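Local coordinates for listeria nuclear targeted protein A (Listeria monocytogenes, PDB 4CIH) that relieves repression of host interferon-stimulated genes by keeping the chromatin repressor BAHD1 from being recruited to them, at residues A[85-89]-A[127-132]; A[19-23]-A[89-94]; A[78-82]-A[135-139]. The protein carries 2 engineered substitutions. One frame throughout, in Å; residues are numbered along the deposited sequence.

Contact 1 (A[85-89]-A[127-132]); sequences IFKEW and VRTNKL
Glu88 OE1 and Arg128 NH1 meet at 3.4 Å in a weak salt bridge at the margin of the packing. The bond is bent, with an N-H...O angle of 133°, and the carboxylate stands nearly perpendicular to the guanidinium, so one nitrogen meets one oxygen instead of a two-pronged pairing. Arg128 has a chi2 of 20°, close to eclipsed, which bends the chain so that it crosses Glu88 obliquely, with Arg128 CG 4.0 Å from Glu88 CB.

Away from the ion pair the contact is apolar. Trp89 has CG anti to the backbone N (chi1 -176°), which sends the indole across to helix 121-139. Leu132 CD1 lies over the face of its six-membered ring in a CH-pi contact, though modelled too close for the distance to be trusted. Thr129 CG2 sits at the indole edge, in plane with it and 3.2 Å from Trp89 NE1, while Thr129 OG1 bonds back to the carbonyl of the engineered Asp126. Ile85 CG1 packs 4.2 Å from Leu132 CB; its CD1 is modelled doubtfully close to Arg128 and Lys131.

Trp89 NE1, with the Thr129 methyl against it, is buried with no polar partner in the model. Together with the marginal salt bridge, this implies that the antiparallel helices 77-103 and 121-139 of the LntA four-helical bundle are joined here mainly by hydrophobic burial, with little directional bonding.

Contact 2 (A[19-23]-A[89-94]); sequences FEARE and WSEFKI
Phe19 is a knob in a hole: its ring enters the space bounded by Trp89, Ser90, Lys93 and Ile94 on helix 77-103. With CG anti to the backbone N (chi1 175°), the ring reaches straight for that helix and leads with its far end. Phe19 CZ comes to 3.6 Å from Lys93 CB, which lies at the ring edge near its plane, and Ile94 CG1 meets the same rim 4.0 Å from Phe19 CE2. On the Trp89 side the two aromatic groups meet obliquely, as neither a stack nor a T, with planes at 41°; Phe19 CE1 lies 3.8 Å from Trp89 CZ3.

Lys93 serves two neighbours along its length. Its CB meets the edge of the Phe19 ring, and the rest of the chain, kinked at several torsions, swings round to Glu23. There the two side chains cross at about a right angle, Glu23 CD resting 3.6 Å from Lys93 CD, and the ends form a weak salt bridge between Glu23 OE1 and Lys93 NZ at 3.3 Å. Glu23 also has a long, weak ion pair with Arg96. Because Lys93 is buried, the carboxylates of Glu23 and, at longer range, Glu20 would be expected to stabilise its positive charge.

Trp89 offers its benzene edge to Glu20 OE2, which lies in the ring plane 3.7 Å from Trp89 CZ2; Glu20 OE1 is hydrogen-bonded to Tyr143 OH.

The two segments run roughly parallel, 26° apart, with axes 11.5 Å from each other, a separation bridged by the long side chains of Phe19, Glu23 and Lys93. Met56 of helix 42-63 also touches Phe19, and Trp89 carries the packing on to helix 121-139, so all four long helices meet around this buried centre.

Contact 3 (A[78-82]-A[135-139]); sequences DTEAF and ALNNL
Leu139 and Phe82 make the CH-pi contact of this helix pair. Leu139 CD1 stands over one face of the phenyl ring, 3.8 Å from its centroid and 16° off the normal, and the leucine crosses the aromatic side chain at about a right angle. CG anti to the carbonyl carbon (chi1 -78°) carries the branch point of Leu139 toward helix 77-103; from there CD1 goes to the ring and CD2 to the backbone, 3.9 Å from Asp78 O. CD2 also touches Thr79 CA.

Plain apolar packing adds the small side chain. Ala135 CB fits beside the root of Phe82, 4.2 Å from Phe82 CB and near the plane of the ring, at its edge. Having only a methyl here is consistent with the close backbone approach, since the CA atoms of Phe82 and Ala135 are 5.3 Å apart. Leu136 CD2 makes a looser, oblique contact with the far part of the phenyl.

In the LntA four-helical up-and-down bundle this is an antiparallel pairing, the first turns of helix 77-103 against the last of helix 121-139, with segment axes 9.4 Å apart. Helix 8-34 also packs against this pair: Ile12 touches Phe82 and Leu16 touches Leu136. Phe86, one turn further along, meets the Phe82 ring.

Polar groups come together at the outer margin without bonding. Asp78 OD2 rests 3.7 Å from Asn138 CB, a van der Waals contact with the methylene. The carboxylate and amide planes are 43° apart, and Asp78 OD1 stays 4.1 Å from Asn138 ND2, too long for a hydrogen bond.

All three contacts use helix 77-103. Contacts 1 and 3 are successive levels of its antiparallel seam with helix 121-139, their centres about 10 Å apart; they merge through packing of Leu132 CD2 on Phe82 CE1 at 4.0 Å. Contact 2 turns to helix 8-34 instead and shares Trp89 with contact 1, whose centre is about 11 Å away; contacts 2 and 3 do not touch, with centres about 18 Å apart. Along the chain, 19-23 comes first, then 78-82, 85-89 with 89-94, 127-132 and 135-139. Contact 2 lies close to the chain's centre, and helix 77-103 thereby ties the first and last long helices of the bundle together.

Contact 1 (A[85-89]-A[127-132])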
ATOM      1  N   ILE A  85      -1.548  -9.902   6.216  1.00 39.58           N
ATOM      2  CA  ILE A  85      -2.491  -9.010   5.586  1.00 39.70           C
ATOM      3  C   ILE A  85      -1.752  -7.804   5.018  1.00 45.05           C
ATOM      4  O   ILE A  85      -1.820  -7.550   3.810  1.00 58.98           O
ATOM      5  CB  ILE A  85      -3.595  -8.573   6.566  1.00 39.36           C
ATOM      6  CG1 ILE A  85      -4.645  -7.725   5.860  1.00 44.57           C
ATOM      7  CG2 ILE A  85      -3.023  -7.833   7.760  1.00 43.66           C
ATOM      8  CD1 ILE A  85      -5.932  -8.465   5.619  1.00 34.97           C
ATOM      9  N   PHE A  86      -1.033  -7.073   5.865  1.00 36.09           N
ATOM     10  CA  PHE A  86      -0.372  -5.844   5.418  1.00 39.35           C
ATOM     11  C   PHE A  86       0.451  -6.082   4.154  1.00 36.56           C
ATOM     12  O   PHE A  86       0.530  -5.226   3.299  1.00 43.33           O
ATOM     13  CB  PHE A  86       0.483  -5.285   6.551  1.00 39.71           C
ATOM     14  CG  PHE A  86       1.406  -4.170   6.146  1.00 46.65           C
ATOM     15  CD1 PHE A  86       2.565  -4.429   5.413  1.00 47.19           C
ATOM     16  CD2 PHE A  86       1.167  -2.876   6.580  1.00 44.34           C
ATOM     17  CE1 PHE A  86       3.426  -3.407   5.072  1.00 41.38           C
ATOM     18  CE2 PHE A  86       2.005  -1.849   6.234  1.00 39.83           C
ATOM     19  CZ  PHE A  86       3.140  -2.110   5.476  1.00 47.58           C
ATOM     20  N   LYS A  87       1.003  -7.273   4.001  1.00 39.11           N
ATOM     21  CA  LYS A  87       1.762  -7.608   2.792  1.00 37.26           C
ATOM     22  C   LYS A  87       0.782  -7.684   1.654  1.00 31.65           C
ATOM     23  O   LYS A  87       1.027  -7.131   0.567  1.00 33.06           O
ATOM     24  CB  LYS A  87       2.568  -8.924   2.929  1.00 40.43           C
ATOM     25  CG  LYS A  87       4.054  -8.781   2.536  1.00 49.84           C
ATOM     26  CD  LYS A  87       4.814 -10.105   2.298  1.00 40.51           C
ATOM     27  CE  LYS A  87       5.648 -10.034   1.031  1.00 46.57           C
ATOM     28  NZ  LYS A  87       5.587 -11.234   0.131  1.00 40.34           N
ATOM     29  N   GLU A  88      -0.348  -8.329   1.901  1.00 28.35           N
ATOM     30  CA  GLU A  88      -1.377  -8.437   0.873  1.00 33.57           C
ATOM     31  C   GLU A  88      -2.074  -7.079   0.570  1.00 39.60           C
ATOM     32  O   GLU A  88      -2.306  -6.762  -0.589  1.00 35.05           O
ATOM     33  CB  GLU A  88      -2.441  -9.482   1.250  1.00 41.13           C
ATOM     34  CG  GLU A  88      -2.227 -10.962   0.868  1.00 40.63           C
ATOM     35  CD  GLU A  88      -3.019 -11.809   1.856  1.00 41.68           C
ATOM     36  OE1 GLU A  88      -3.752 -11.134   2.593  1.00 32.44           O
ATOM     37  OE2 GLU A  88      -2.911 -13.063   1.957  1.00 34.68           O
ATOM     38  N   TRP A  89      -2.456  -6.344   1.619  1.00 37.46           N
ATOM     39  CA  TRP A  89      -3.081  -4.991   1.558  1.00 40.02           C
ATOM     40  C   TRP A  89      -2.202  -3.887   0.870  1.00 35.51           C
ATOM     41  O   TRP A  89      -2.660  -3.195  -0.042  1.00 49.66           O
ATOM     42  CB  TRP A  89      -3.451  -4.589   3.007  1.00 39.44           C
ATOM     43  CG  TRP A  89      -4.186  -3.289   3.199  1.00 41.75           C
ATOM     44  CD1 TRP A  89      -5.532  -3.111   3.205  1.00 34.97           C
ATOM     45  CD2 TRP A  89      -3.603  -1.995   3.425  1.00 41.36           C
ATOM     46  NE1 TRP A  89      -5.824  -1.784   3.387  1.00 42.35           N
ATOM     47  CE2 TRP A  89      -4.658  -1.079   3.518  1.00 41.32           C
ATOM     48  CE3 TRP A  89      -2.289  -1.529   3.552  1.00 40.14           C
ATOM     49  CZ2 TRP A  89      -4.449   0.276   3.764  1.00 54.96           C
ATOM     50  CZ3 TRP A  89      -2.079  -0.204   3.767  1.00 54.98           C
ATOM     51  CH2 TRP A  89      -3.153   0.700   3.871  1.00 57.84           C
ATOM     52  N   VAL A 127     -11.913  -6.288   2.348  1.00 39.38           N
ATOM     53  CA  VAL A 127     -11.554  -7.399   3.268  1.00 46.55           C
ATOM     54  C   VAL A 127     -10.141  -7.236   3.815  1.00 40.97           C
ATOM     55  O   VAL A 127      -9.921  -7.414   5.001  1.00 50.75           O
ATOM     56  CB  VAL A 127     -11.686  -8.842   2.700  1.00 45.76           C
ATOM     57  CG1 VAL A 127     -11.055  -9.832   3.666  1.00 48.71           C
ATOM     58  CG2 VAL A 127     -13.135  -9.250   2.465  1.00 36.79           C
ATOM     59  N   ARG A 128      -9.152  -6.963   2.975  1.00 39.64           N
ATOM     60  CA  ARG A 128      -7.841  -6.739   3.590  1.00 39.21           C
ATOM     61  C   ARG A 128      -7.896  -5.503   4.531  1.00 32.05           C
ATOM     62  O   ARG A 128      -7.294  -5.485   5.604  1.00 30.18           O
ATOM     63  CB  ARG A 128      -6.724  -6.648   2.536  1.00 32.73           C
ATOM     64  CG  ARG A 128      -5.961  -7.954   2.228  1.00 34.92           C
ATOM     65  CD  ARG A 128      -6.655  -9.260   2.606  1.00 41.96           C
ATOM     66  NE  ARG A 128      -7.564  -9.787   1.578  1.00 53.06           N
ATOM     67  CZ  ARG A 128      -7.724 -11.087   1.316  1.00 55.57           C
ATOM     68  NH1 ARG A 128      -7.015 -11.990   1.981  1.00 45.68           N
ATOM     69  NH2 ARG A 128      -8.581 -11.497   0.378  1.00 48.82           N
ATOM     70  N   THR A 129      -8.620  -4.460   4.134  1.00 40.22           N
ATOM     71  CA  THR A 129      -8.627  -3.220   4.920  1.00 34.01           C
ATOM     72  C   THR A 129      -9.357  -3.451   6.215  1.00 41.71           C
ATOM     73  O   THR A 129      -8.904  -3.012   7.275  1.00 53.33           O
ATOM     74  CB  THR A 129      -9.313  -2.050   4.220  1.00 45.88           C
ATOM     75  OG1 THR A 129     -10.736  -2.162   4.398  1.00 50.35           O
ATOM     76  CG2 THR A 129      -8.929  -1.960   2.744  1.00 37.30           C
ATOM     77  N   ASN A 130     -10.500  -4.130   6.148  1.00 44.57           N
ATOM     78  CA  ASN A 130     -11.171  -4.529   7.368  1.00 41.54           C
ATOM     79  C   ASN A 130     -10.276  -5.388   8.225  1.00 33.84           C
ATOM     80  O   ASN A 130     -10.287  -5.295   9.448  1.00 40.20           O
ATOM     81  CB  ASN A 130     -12.423  -5.338   7.061  1.00 49.83           C
ATOM     82  CG  ASN A 130     -13.683  -4.519   7.131  1.00 46.24           C
ATOM     83  OD1 ASN A 130     -13.663  -3.317   7.430  1.00 47.10           O
ATOM     84  ND2 ASN A 130     -14.794  -5.162   6.824  1.00 41.40           N
ATOM     85  N   LYS A 131      -9.548  -6.279   7.592  1.00 32.92           N
ATOM     86  CA  LYS A 131      -8.636  -7.147   8.334  1.00 33.87           C
ATOM     87  C   LYS A 131      -7.404  -6.410   8.818  1.00 33.22           C
ATOM     88  O   LYS A 131      -6.922  -6.646   9.946  1.00 43.69           O
ATOM     89  CB  LYS A 131      -8.273  -8.373   7.507  1.00 31.60           C
ATOM     90  CG  LYS A 131      -9.359  -9.436   7.536  1.00 42.59           C
ATOM     91  CD  LYS A 131      -8.886 -10.837   7.140  1.00 42.67           C
ATOM     92  CE  LYS A 131      -9.844 -11.895   7.672  1.00 54.04           C
ATOM     93  NZ  LYS A 131      -9.767 -13.162   6.886  1.00 62.96           N
ATOM     94  N   LEU A 132      -6.894  -5.495   8.005  1.00 35.77           N
ATOM     95  CA  LEU A 132      -5.682  -4.751   8.411  1.00 38.21           C
ATOM     96  C   LEU A 132      -6.043  -3.903   9.600  1.00 33.57           C
ATOM     97  O   LEU A 132      -5.270  -3.802  10.576  1.00 32.29           O
ATOM     98  CB  LEU A 132      -5.158  -3.839   7.305  1.00 37.27           C
ATOM     99  CG  LEU A 132      -3.709  -3.371   7.532  1.00 38.81           C
ATOM    100  CD1 LEU A 132      -3.263  -2.386   6.483  1.00 35.65           C
ATOM    101  CD2 LEU A 132      -3.535  -2.721   8.897  1.00 34.28           C
TER

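Contact 2 (A[19-23]-A[89-94])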
ATOM      1  N   PHE A  19       2.672   6.474   3.279  1.00 32.26           N
ATOM      2  CA  PHE A  19       2.056   5.634   2.244  1.00 26.68           C
ATOM      3  C   PHE A  19       0.607   6.053   1.883  1.00 30.41           C
ATOM      4  O   PHE A  19       0.274   6.243   0.701  1.00 27.06           O
ATOM      5  CB  PHE A  19       2.021   4.176   2.746  1.00 33.29           C
ATOM      6  CG  PHE A  19       1.291   3.206   1.818  1.00 25.62           C
ATOM      7  CD1 PHE A  19      -0.044   3.011   1.913  1.00 30.32           C
ATOM      8  CD2 PHE A  19       1.984   2.509   0.850  1.00 31.58           C
ATOM      9  CE1 PHE A  19      -0.693   2.110   1.077  1.00 31.33           C
ATOM     10  CE2 PHE A  19       1.367   1.622   0.004  1.00 32.41           C
ATOM     11  CZ  PHE A  19       0.011   1.424   0.107  1.00 30.40           C
ATOM     12  N   GLU A  20      -0.292   6.106   2.867  1.00 30.73           N
ATOM     13  CA  GLU A  20      -1.673   6.517   2.526  1.00 33.29           C
ATOM     14  C   GLU A  20      -1.654   7.877   1.793  1.00 35.17           C
ATOM     15  O   GLU A  20      -2.188   8.016   0.673  1.00 29.34           O
ATOM     16  CB  GLU A  20      -2.643   6.465   3.743  1.00 36.01           C
ATOM     17  CG  GLU A  20      -2.845   5.074   4.355  1.00 37.85           C
ATOM     18  CD  GLU A  20      -4.281   4.713   4.810  1.00 42.02           C
ATOM     19  OE1 GLU A  20      -4.731   5.116   5.902  1.00 43.70           O
ATOM     20  OE2 GLU A  20      -4.954   3.918   4.133  1.00 42.93           O
ATOM     21  N   ALA A  21      -0.985   8.873   2.375  1.00 31.48           N
ATOM     22  CA  ALA A  21      -0.925  10.196   1.706  1.00 32.27           C
ATOM     23  C   ALA A  21      -0.335  10.141   0.299  1.00 28.13           C
ATOM     24  O   ALA A  21      -0.675  10.969  -0.566  1.00 28.68           O
ATOM     25  CB  ALA A  21      -0.165  11.220   2.540  1.00 32.00           C
ATOM     26  N   ARG A  22       0.574   9.197   0.095  1.00 27.68           N
ATOM     27  CA  ARG A  22       1.081   8.848  -1.211  1.00 31.03           C
ATOM     28  C   ARG A  22       0.002   8.185  -2.064  1.00 29.74           C
ATOM     29  O   ARG A  22      -0.114   8.452  -3.260  1.00 28.72           O
ATOM     30  CB  ARG A  22       2.319   7.917  -1.116  1.00 40.44           C
ATOM     31  CG  ARG A  22       3.468   8.299  -0.199  1.00 32.26           C
ATOM     32  CD  ARG A  22       4.547   9.100  -0.917  1.00 42.57           C
ATOM     33  NE  ARG A  22       4.407  10.537  -0.715  1.00 35.36           N
ATOM     34  CZ  ARG A  22       5.192  11.320   0.036  1.00 44.71           C
ATOM     35  NH1 ARG A  22       6.261  10.863   0.670  1.00 29.09           N
ATOM     36  NH2 ARG A  22       4.895  12.616   0.144  1.00 51.21           N
ATOM     37  N   GLU A  23      -0.776   7.287  -1.468  1.00 33.75           N
ATOM     38  CA  GLU A  23      -1.935   6.741  -2.182  1.00 30.14           C
ATOM     39  C   GLU A  23      -2.753   7.908  -2.698  1.00 37.51           C
ATOM     40  O   GLU A  23      -3.355   7.848  -3.799  1.00 38.97           O
ATOM     41  CB  GLU A  23      -2.813   5.893  -1.267  1.00 31.87           C
ATOM     42  CG  GLU A  23      -3.078   4.480  -1.794  1.00 44.16           C
ATOM     43  CD  GLU A  23      -4.543   4.224  -2.100  1.00 42.28           C
ATOM     44  OE1 GLU A  23      -5.366   4.482  -1.192  1.00 52.65           O
ATOM     45  OE2 GLU A  23      -4.875   3.773  -3.232  1.00 36.23           O
ATOM     46  N   TRP A  89      -2.456  -6.344   1.619  1.00 37.46           N
ATOM     47  CA  TRP A  89      -3.081  -4.991   1.558  1.00 40.02           C
ATOM     48  C   TRP A  89      -2.202  -3.887   0.870  1.00 35.51           C
ATOM     49  O   TRP A  89      -2.660  -3.195  -0.042  1.00 49.66           O
ATOM     50  CB  TRP A  89      -3.451  -4.589   3.007  1.00 39.44           C
ATOM     51  CG  TRP A  89      -4.186  -3.289   3.199  1.00 41.75           C
ATOM     52  CD1 TRP A  89      -5.532  -3.111   3.205  1.00 34.97           C
ATOM     53  CD2 TRP A  89      -3.603  -1.995   3.425  1.00 41.36           C
ATOM     54  NE1 TRP A  89      -5.824  -1.784   3.387  1.00 42.35           N
ATOM     55  CE2 TRP A  89      -4.658  -1.079   3.518  1.00 41.32           C
ATOM     56  CE3 TRP A  89      -2.289  -1.529   3.552  1.00 40.14           C
ATOM     57  CZ2 TRP A  89      -4.449   0.276   3.764  1.00 54.96           C
ATOM     58  CZ3 TRP A  89      -2.079  -0.204   3.767  1.00 54.98           C
ATOM     59  CH2 TRP A  89      -3.153   0.700   3.871  1.00 57.84           C
ATOM     60  N   SER A  90      -0.947  -3.762   1.286  1.00 33.13           N
ATOM     61  CA  SER A  90       0.048  -2.847   0.659  1.00 32.71           C
ATOM     62  C   SER A  90       0.405  -3.106  -0.812  1.00 29.85           C
ATOM     63  O   SER A  90       0.522  -2.167  -1.626  1.00 25.28           O
ATOM     64  CB  SER A  90       1.322  -2.960   1.451  1.00 32.05           C
ATOM     65  OG  SER A  90       1.814  -4.284   1.294  1.00 42.81           O
ATOM     66  N   GLU A  91       0.649  -4.369  -1.166  1.00 29.47           N
ATOM     67  CA  GLU A  91       0.944  -4.632  -2.556  1.00 34.05           C
ATOM     68  C   GLU A  91      -0.199  -4.106  -3.379  1.00 35.73           C
ATOM     69  O   GLU A  91      -0.049  -3.147  -4.142  1.00 49.16           O
ATOM     70  CB  GLU A  91       1.209  -6.110  -2.827  1.00 37.88           C
ATOM     71  CG  GLU A  91       2.683  -6.443  -2.982  1.00 36.44           C
ATOM     72  CD  GLU A  91       3.350  -5.753  -4.163  1.00 44.97           C
ATOM     73  OE1 GLU A  91       2.816  -5.813  -5.294  1.00 63.45           O
ATOM     74  OE2 GLU A  91       4.439  -5.188  -3.981  1.00 36.17           O
ATOM     75  N   PHE A  92      -1.353  -4.714  -3.175  1.00 32.77           N
ATOM     76  CA  PHE A  92      -2.574  -4.406  -3.910  1.00 42.71           C
ATOM     77  C   PHE A  92      -2.713  -2.916  -4.315  1.00 38.12           C
ATOM     78  O   PHE A  92      -2.987  -2.555  -5.477  1.00 34.37           O
ATOM     79  CB  PHE A  92      -3.744  -4.826  -3.029  1.00 41.21           C
ATOM     80  CG  PHE A  92      -5.070  -4.425  -3.579  1.00 56.07           C
ATOM     81  CD1 PHE A  92      -5.573  -5.036  -4.720  1.00 66.73           C
ATOM     82  CD2 PHE A  92      -5.806  -3.433  -2.978  1.00 47.83           C
ATOM     83  CE1 PHE A  92      -6.800  -4.674  -5.239  1.00 66.61           C
ATOM     84  CE2 PHE A  92      -7.035  -3.063  -3.491  1.00 58.20           C
ATOM     85  CZ  PHE A  92      -7.532  -3.675  -4.627  1.00 57.96           C
ATOM     86  N   LYS A  93      -2.486  -2.069  -3.325  1.00 32.62           N
ATOM     87  CA  LYS A  93      -2.539  -0.623  -3.469  1.00 30.12           C
ATOM     88  C   LYS A  93      -1.362  -0.181  -4.289  1.00 35.28           C
ATOM     89  O   LYS A  93      -1.427   0.759  -5.079  1.00 51.47           O
ATOM     90  CB  LYS A  93      -2.421   0.016  -2.093  1.00 30.41           C
ATOM     91  CG  LYS A  93      -3.599  -0.282  -1.178  1.00 37.42           C
ATOM     92  CD  LYS A  93      -4.261   0.971  -0.618  1.00 39.97           C
ATOM     93  CE  LYS A  93      -5.750   0.993  -0.951  1.00 45.46           C
ATOM     94  NZ  LYS A  93      -6.613   1.662   0.070  1.00 49.58           N
ATOM     95  N   ILE A  94      -0.251  -0.859  -4.136  1.00 31.44           N
ATOM     96  CA  ILE A  94       0.818  -0.481  -5.017  1.00 37.38           C
ATOM     97  C   ILE A  94       0.476  -0.927  -6.434  1.00 36.56           C
ATOM     98  O   ILE A  94       0.346  -0.101  -7.332  1.00 29.81           O
ATOM     99  CB  ILE A  94       2.109  -1.085  -4.551  1.00 28.07           C
ATOM    100  CG1 ILE A  94       2.566  -0.287  -3.333  1.00 30.00           C
ATOM    101  CG2 ILE A  94       3.083  -1.145  -5.697  1.00 27.84           C
ATOM    102  CD1 ILE A  94       3.468  -1.074  -2.401  1.00 32.08           C
TER

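Contact 3 (A[78-82]-A[135-139])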
ATOM      1  N   ASP A  78      -1.104 -11.950  16.694  1.00 47.24           N
ATOM      2  CA  ASP A  78      -1.648 -10.710  16.135  1.00 40.40           C
ATOM      3  C   ASP A  78      -0.644 -10.053  15.197  1.00 36.61           C
ATOM      4  O   ASP A  78      -1.023  -9.386  14.233  1.00 28.47           O
ATOM      5  CB  ASP A  78      -2.160  -9.796  17.243  1.00 32.90           C
ATOM      6  CG  ASP A  78      -3.534 -10.214  17.715  1.00 41.30           C
ATOM      7  OD1 ASP A  78      -4.203 -10.919  16.931  1.00 41.29           O
ATOM      8  OD2 ASP A  78      -3.958  -9.866  18.843  1.00 33.21           O
ATOM      9  N   THR A  79       0.635 -10.345  15.420  1.00 41.89           N
ATOM     10  CA  THR A  79       1.692  -9.816  14.532  1.00 31.60           C
ATOM     11  C   THR A  79       1.827 -10.424  13.119  1.00 34.96           C
ATOM     12  O   THR A  79       1.686  -9.702  12.130  1.00 32.71           O
ATOM     13  CB  THR A  79       3.035  -9.691  15.246  1.00 28.87           C
ATOM     14  OG1 THR A  79       4.116 -10.062  14.366  1.00 37.95           O
ATOM     15  CG2 THR A  79       3.066 -10.507  16.469  1.00 28.35           C
ATOM     16  N   GLU A  80       2.131 -11.717  12.989  1.00 34.66           N
ATOM     17  CA  GLU A  80       2.288 -12.255  11.643  1.00 31.58           C
ATOM     18  C   GLU A  80       1.022 -11.995  10.878  1.00 35.47           C
ATOM     19  O   GLU A  80       1.078 -11.677   9.685  1.00 48.99           O
ATOM     20  CB  GLU A  80       2.533 -13.775  11.595  1.00 35.48           C
ATOM     21  CG  GLU A  80       1.732 -14.502  10.484  1.00 40.54           C
ATOM     22  CD  GLU A  80       2.431 -14.555   9.106  1.00 38.63           C
ATOM     23  OE1 GLU A  80       3.287 -13.708   8.827  1.00 29.69           O
ATOM     24  OE2 GLU A  80       2.152 -15.447   8.278  1.00 40.29           O
ATOM     25  N   ALA A  81      -0.102 -12.219  11.549  1.00 37.96           N
ATOM     26  CA  ALA A  81      -1.426 -11.987  10.999  1.00 43.22           C
ATOM     27  C   ALA A  81      -1.416 -10.657  10.297  1.00 44.74           C
ATOM     28  O   ALA A  81      -1.758 -10.590   9.113  1.00 62.53           O
ATOM     29  CB  ALA A  81      -2.464 -11.999  12.112  1.00 46.91           C
ATOM     30  N   PHE A  82      -0.951  -9.627  11.011  1.00 45.18           N
ATOM     31  CA  PHE A  82      -0.820  -8.246  10.520  1.00 44.88           C
ATOM     32  C   PHE A  82       0.114  -8.099   9.328  1.00 48.22           C
ATOM     33  O   PHE A  82      -0.172  -7.370   8.369  1.00 47.94           O
ATOM     34  CB  PHE A  82      -0.337  -7.327  11.667  1.00 37.41           C
ATOM     35  CG  PHE A  82       0.303  -6.061  11.191  1.00 41.90           C
ATOM     36  CD1 PHE A  82      -0.475  -5.063  10.600  1.00 39.83           C
ATOM     37  CD2 PHE A  82       1.682  -5.859  11.321  1.00 30.72           C
ATOM     38  CE1 PHE A  82       0.101  -3.907  10.115  1.00 30.61           C
ATOM     39  CE2 PHE A  82       2.246  -4.687  10.873  1.00 36.58           C
ATOM     40  CZ  PHE A  82       1.461  -3.726  10.253  1.00 34.97           C
ATOM     41  N   ALA A 135      -6.548  -5.950  12.607  1.00 37.97           N
ATOM     42  CA  ALA A 135      -5.124  -6.231  12.844  1.00 46.03           C
ATOM     43  C   ALA A 135      -4.319  -5.092  13.501  1.00 41.45           C
ATOM     44  O   ALA A 135      -3.375  -5.347  14.250  1.00 47.19           O
ATOM     45  CB  ALA A 135      -4.445  -6.687  11.530  1.00 36.19           C
ATOM     46  N   LEU A 136      -4.638  -3.844  13.176  1.00 43.56           N
ATOM     47  CA  LEU A 136      -3.971  -2.712  13.838  1.00 41.64           C
ATOM     48  C   LEU A 136      -4.584  -2.510  15.231  1.00 38.18           C
ATOM     49  O   LEU A 136      -3.880  -2.389  16.262  1.00 31.61           O
ATOM     50  CB  LEU A 136      -4.120  -1.442  12.983  1.00 48.64           C
ATOM     51  CG  LEU A 136      -3.286  -1.186  11.711  1.00 46.40           C
ATOM     52  CD1 LEU A 136      -4.089  -0.374  10.712  1.00 47.79           C
ATOM     53  CD2 LEU A 136      -1.962  -0.470  11.969  1.00 38.04           C
ATOM     54  N   ASN A 137      -5.915  -2.510  15.266  1.00 38.37           N
ATOM     55  CA  ASN A 137      -6.651  -2.444  16.531  1.00 39.44           C
ATOM     56  C   ASN A 137      -6.175  -3.543  17.480  1.00 37.81           C
ATOM     57  O   ASN A 137      -6.123  -3.358  18.696  1.00 37.01           O
ATOM     58  CB  ASN A 137      -8.167  -2.608  16.289  1.00 34.85           C
ATOM     59  CG  ASN A 137      -8.849  -1.307  15.940  1.00 42.45           C
ATOM     60  OD1 ASN A 137      -8.250  -0.236  16.001  1.00 53.83           O
ATOM     61  ND2 ASN A 137     -10.102  -1.393  15.554  1.00 44.69           N
ATOM     62  N   ASN A 138      -5.846  -4.705  16.916  1.00 40.48           N
ATOM     63  CA  ASN A 138      -5.447  -5.827  17.763  1.00 43.76           C
ATOM     64  C   ASN A 138      -4.017  -5.615  18.259  1.00 38.24           C
ATOM     65  O   ASN A 138      -3.672  -5.941  19.403  1.00 29.85           O
ATOM     66  CB  ASN A 138      -5.739  -7.194  17.101  1.00 41.42           C
ATOM     67  CG  ASN A 138      -7.238  -7.500  17.038  1.00 45.02           C
ATOM     68  OD1 ASN A 138      -8.055  -6.682  17.460  1.00 49.84           O
ATOM     69  ND2 ASN A 138      -7.607  -8.674  16.520  1.00 48.82           N
ATOM     70  N   LEU A 139      -3.235  -4.953  17.411  1.00 36.64           N
ATOM     71  CA  LEU A 139      -1.893  -4.514  17.728  1.00 32.83           C
ATOM     72  C   LEU A 139      -1.994  -3.344  18.719  1.00 36.88           C
ATOM     73  O   LEU A 139      -1.057  -3.040  19.481  1.00 41.18           O
ATOM     74  CB  LEU A 139      -1.211  -4.070  16.415  1.00 28.55           C
ATOM     75  CG  LEU A 139      -0.641  -5.059  15.388  1.00 25.80           C
ATOM     76  CD1 LEU A 139       0.198  -4.253  14.420  1.00 28.97           C
ATOM     77  CD2 LEU A 139       0.276  -6.111  15.975  1.00 26.83           C
TER